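Local coordinates for kinesin-like protein (Caenorhabditis elegans, PDB 5X3E) that probably hydrolyses ATP to drive movement along microtubules, as a kinesin-6 motor, captured here in the nucleotide-free state, at residues 35-40 with 97-102; 116-119 with 125-128. One frame throughout, in Å; residues are numbered along the deposited sequence.

Both contacts anchor segments to the central sheet of the kinesin motor domain, and their centres lie about 12 Å apart. Contact 1 ties helix 93-109 to strand 37-42 through a charged pair; contact 2 follows later in the chain, where strand 114-119 runs into the probable P-loop and helix 126-130. Strands 37-42 and 114-119 do not pair directly: strand 404-411 lies between them, parallel to both. The two contacts meet where Leu116 packs against helix 93-109, with CD1 of Leu116 3.3 Å from CG2 of Thr100. Contact 2 belongs to the probable nucleotide site, whereas the sulfate at contact 1 probably came from the crystallisation liquor.

Contact 1: 35-40 with 97-102; sequences SIEVVC and FERTSV. With SO4 (sulfate ion), chain Q.
Glu37 and Arg99 join strand 37-42 to helix 93-109 in the kinesin motor domain, a P-loop NTPase fold whose helices pack on a central sheet. The join is a two-pronged salt bridge: the carboxylate meets the guanidinium at its edge, and the two planes are nearly coplanar, 20° apart. Arg99 NH2 donates to Glu37 OE1, and Arg99 NH1 donates to Glu37 OE2 across 3.1 Å in an almost straight bond. This second oxygen is met on its syn side, somewhat out of the carboxylate plane but close to that of the guanidinium. Two nearly parallel N-H...O hydrogen bonds limit rotation of both flat groups.

Beside the salt bridge, the methyls of Val39 approach polar atoms of the helix without hydrogen bonding. Val39 brings CG1 obliquely to within 4.3 Å of Arg99 NH1, while its other methyl, CG2, lies 4.3 Å from OG1 of Thr100. The backbones stay well apart, with 8.3 Å between the CA atoms of Val39 and Thr100, so long side chains must span the gap. Glu37 does so by extending fully, its CG anti to the backbone N (chi1 -170°). Arg99 instead leaves the helix at a slant and bends at chi2 (47°), which brings its guanidinium up to Glu37.

Further out, Arg406 of strand 404-411 forms a salt bridge through NE to Glu37 OE2 and a hydrogen bond through NH1 to Thr100 O. It thereby gives the carboxylate a second cationic partner, which would be expected to favour the charged form of Glu37, and binds both segments to the neighbouring strand. On the guanidinium edge away from Glu37 sits a sulfate ion, held loosely: Arg99 NE makes weak hydrogen bonds to its O1, at 3.4 Å, and to its O3, at 3.5 Å.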
# COMPACT_ATOMS: atom_id res chain seq x y z
N SER A 35 10.60 3.46 -13.14
CA SER A 35 11.49 2.88 -12.15
C SER A 35 10.98 3.21 -10.75
O SER A 35 9.96 3.90 -10.57
CB SER A 35 12.91 3.40 -12.36
OG SER A 35 13.34 3.14 -13.68
N ILE A 36 11.68 2.72 -9.73
CA ILE A 36 11.30 3.07 -8.37
C ILE A 36 11.62 4.54 -8.12
O ILE A 36 12.67 5.05 -8.55
CB ILE A 36 12.00 2.16 -7.34
CG1 ILE A 36 11.63 2.61 -5.92
CG2 ILE A 36 13.50 2.17 -7.54
CD1 ILE A 36 12.23 1.76 -4.83
N GLU A 37 10.70 5.24 -7.47
CA GLU A 37 10.93 6.62 -7.05
C GLU A 37 10.85 6.69 -5.54
O GLU A 37 10.01 6.03 -4.92
CB GLU A 37 9.91 7.57 -7.68
CG GLU A 37 10.26 9.04 -7.48
CD GLU A 37 9.14 9.99 -7.88
OE1 GLU A 37 9.46 11.13 -8.29
OE2 GLU A 37 7.96 9.60 -7.81
N VAL A 38 11.73 7.49 -4.95
CA VAL A 38 11.73 7.75 -3.51
C VAL A 38 11.51 9.24 -3.31
O VAL A 38 12.25 10.06 -3.86
CB VAL A 38 13.03 7.29 -2.84
CG1 VAL A 38 12.98 7.57 -1.36
CG2 VAL A 38 13.26 5.82 -3.10
N VAL A 39 10.48 9.58 -2.53
CA VAL A 39 10.20 10.97 -2.20
C VAL A 39 10.24 11.11 -0.68
O VAL A 39 10.16 10.13 0.06
CB VAL A 39 8.84 11.46 -2.75
CG1 VAL A 39 8.73 11.17 -4.24
CG2 VAL A 39 7.69 10.84 -1.97
N CYS A 40 10.40 12.34 -0.23
CA CYS A 40 10.58 12.64 1.18
C CYS A 40 9.62 13.74 1.60
O CYS A 40 9.38 14.68 0.83
CB CYS A 40 12.04 13.03 1.46
SG CYS A 40 12.42 13.39 3.18
N PHE A 97 -0.92 13.74 -2.26
CA PHE A 97 -1.71 12.69 -2.90
C PHE A 97 -1.55 12.71 -4.42
O PHE A 97 -1.35 11.67 -5.05
CB PHE A 97 -3.18 12.84 -2.51
CG PHE A 97 -4.11 12.00 -3.33
CD1 PHE A 97 -4.10 10.62 -3.20
CD2 PHE A 97 -4.98 12.59 -4.22
CE1 PHE A 97 -4.95 9.84 -3.96
CE2 PHE A 97 -5.84 11.81 -4.98
CZ PHE A 97 -5.83 10.44 -4.85
N GLU A 98 -1.65 13.89 -5.03
CA GLU A 98 -1.52 13.96 -6.49
C GLU A 98 -0.12 13.57 -6.95
O GLU A 98 0.03 12.91 -7.99
CB GLU A 98 -1.87 15.36 -6.99
CG GLU A 98 -3.28 15.81 -6.66
CD GLU A 98 -3.66 17.08 -7.39
OE1 GLU A 98 -3.05 17.36 -8.44
OE2 GLU A 98 -4.56 17.80 -6.90
N ARG A 99 0.91 13.99 -6.22
CA ARG A 99 2.29 13.72 -6.60
C ARG A 99 2.72 12.29 -6.27
O ARG A 99 3.70 11.80 -6.84
CB ARG A 99 3.20 14.75 -5.92
CG ARG A 99 4.67 14.70 -6.31
CD ARG A 99 4.85 14.59 -7.80
NE ARG A 99 6.26 14.43 -8.15
CZ ARG A 99 6.92 13.28 -8.10
NH1 ARG A 99 6.30 12.18 -7.68
NH2 ARG A 99 8.20 13.23 -8.45
N THR A 100 1.99 11.62 -5.39
CA THR A 100 2.37 10.32 -4.85
C THR A 100 1.49 9.17 -5.34
O THR A 100 1.99 8.05 -5.49
CB THR A 100 2.34 10.39 -3.31
OG1 THR A 100 3.53 11.05 -2.85
CG2 THR A 100 2.26 9.06 -2.68
N SER A 101 0.21 9.42 -5.64
CA SER A 101 -0.75 8.35 -5.87
C SER A 101 -1.47 8.37 -7.21
O SER A 101 -1.94 7.32 -7.65
CB SER A 101 -1.81 8.35 -4.76
OG SER A 101 -1.21 8.36 -3.49
N VAL A 102 -1.56 9.53 -7.88
CA VAL A 102 -2.41 9.61 -9.07
C VAL A 102 -1.86 8.73 -10.19
O VAL A 102 -2.61 8.05 -10.89
CB VAL A 102 -2.57 11.08 -9.52
CG1 VAL A 102 -3.05 11.16 -10.97
CG2 VAL A 102 -3.56 11.79 -8.62
S SO4 Q . 6.80 17.98 -9.38
O1 SO4 Q . 6.06 17.81 -8.13
O2 SO4 Q . 7.16 19.39 -9.54
O3 SO4 Q . 8.01 17.16 -9.36
O4 SO4 Q . 5.96 17.57 -10.50

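Contact 2: 116-119 with 125-128; sequences LFTY and GKTY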
# COMPACT_ATOMS: atom_id res chain seq x y z
N LEU A 116 3.26 1.28 -2.73
CA LEU A 116 3.60 2.53 -2.06
C LEU A 116 3.91 2.26 -0.60
O LEU A 116 3.08 1.68 0.12
CB LEU A 116 2.47 3.54 -2.20
CG LEU A 116 2.73 5.02 -1.89
CD1 LEU A 116 1.67 5.80 -2.58
CD2 LEU A 116 2.71 5.35 -0.40
N PHE A 117 5.10 2.67 -0.16
CA PHE A 117 5.52 2.59 1.24
C PHE A 117 5.53 3.98 1.87
O PHE A 117 5.85 4.97 1.22
CB PHE A 117 6.94 2.02 1.37
CG PHE A 117 7.11 0.63 0.86
CD1 PHE A 117 6.74 -0.46 1.64
CD2 PHE A 117 7.68 0.40 -0.37
CE1 PHE A 117 6.92 -1.75 1.19
CE2 PHE A 117 7.87 -0.88 -0.83
CZ PHE A 117 7.49 -1.96 -0.05
N THR A 118 5.20 4.03 3.16
CA THR A 118 5.55 5.16 4.01
C THR A 118 6.57 4.68 5.03
O THR A 118 6.33 3.69 5.73
CB THR A 118 4.32 5.77 4.70
OG1 THR A 118 3.61 4.77 5.44
CG2 THR A 118 3.38 6.41 3.69
N TYR A 119 7.70 5.37 5.09
CA TYR A 119 8.84 4.99 5.92
C TYR A 119 9.20 6.13 6.87
O TYR A 119 8.97 7.30 6.56
CB TYR A 119 10.04 4.63 5.04
CG TYR A 119 11.26 4.14 5.79
CD1 TYR A 119 11.45 2.79 6.02
CD2 TYR A 119 12.21 5.04 6.26
CE1 TYR A 119 12.56 2.34 6.71
CE2 TYR A 119 13.32 4.59 6.95
CZ TYR A 119 13.49 3.24 7.17
OH TYR A 119 14.60 2.79 7.85
N GLY A 125 5.08 11.68 10.89
CA GLY A 125 4.05 11.99 9.93
C GLY A 125 3.73 10.85 8.99
O GLY A 125 2.99 11.04 8.01
N LYS A 126 4.25 9.66 9.29
CA LYS A 126 4.04 8.48 8.46
C LYS A 126 2.57 8.06 8.43
O LYS A 126 2.00 7.82 7.36
CB LYS A 126 4.95 7.36 8.97
CG LYS A 126 4.66 5.97 8.52
CD LYS A 126 5.42 5.00 9.42
CE LYS A 126 6.88 5.39 9.49
NZ LYS A 126 7.40 5.29 10.88
N THR A 127 1.95 7.95 9.60
CA THR A 127 0.52 7.63 9.66
C THR A 127 -0.32 8.82 9.17
O THR A 127 -1.35 8.63 8.51
CB THR A 127 0.12 7.24 11.09
OG1 THR A 127 0.76 6.00 11.44
CG2 THR A 127 -1.40 7.09 11.22
N TYR A 128 0.10 10.05 9.47
CA TYR A 128 -0.60 11.22 8.95
C TYR A 128 -0.60 11.23 7.43
O TYR A 128 -1.62 11.51 6.80
CB TYR A 128 0.01 12.50 9.50
CG TYR A 128 -0.56 13.77 8.90
CD1 TYR A 128 -1.81 14.25 9.29
CD2 TYR A 128 0.16 14.50 7.96
CE1 TYR A 128 -2.32 15.42 8.74
CE2 TYR A 128 -0.34 15.65 7.42
CZ TYR A 128 -1.58 16.11 7.81
OH TYR A 128 -2.07 17.26 7.25
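Thr118 and Tyr119, at the end of strand 114-119, line the aliphatic chain of Lys126 from the first turn of helix 126-130. Thr118 touches it near its root: OG1 is 3.5 Å and CB 3.8 Å from Lys126 CG, the two side chains running at a slant to each other. Chi1 of 55° sets OG1 between the backbone N and the carbonyl carbon, where it touches Lys126 CG and makes a weak hydrogen bond to Asp333 OD1. Next along the lysine, CD comes 4.0 Å from the carbonyl O of Thr118. Tyr119 takes part through its backbone, its C atom lying 3.6 Å from Lys126 CE; its CB points away from the helix, and its ring meets that of Phe427 edge-to-face. Bends at chi3 and chi4 carry Lys126 NZ to the carbonyl O of Gly120, its hydrogen-bond partner. Cutting Lys126 back to an alanine is likely to leave the Gly120 carbonyl without its ammonium mate and to open a gap beside Thr118 and Tyr119. Gly125 occupies the N-cap position. Strand, glycine-rich turn and helix together match the Walker A P-loop, whose lysine and following threonine probably serve nucleotide binding when ATP is present.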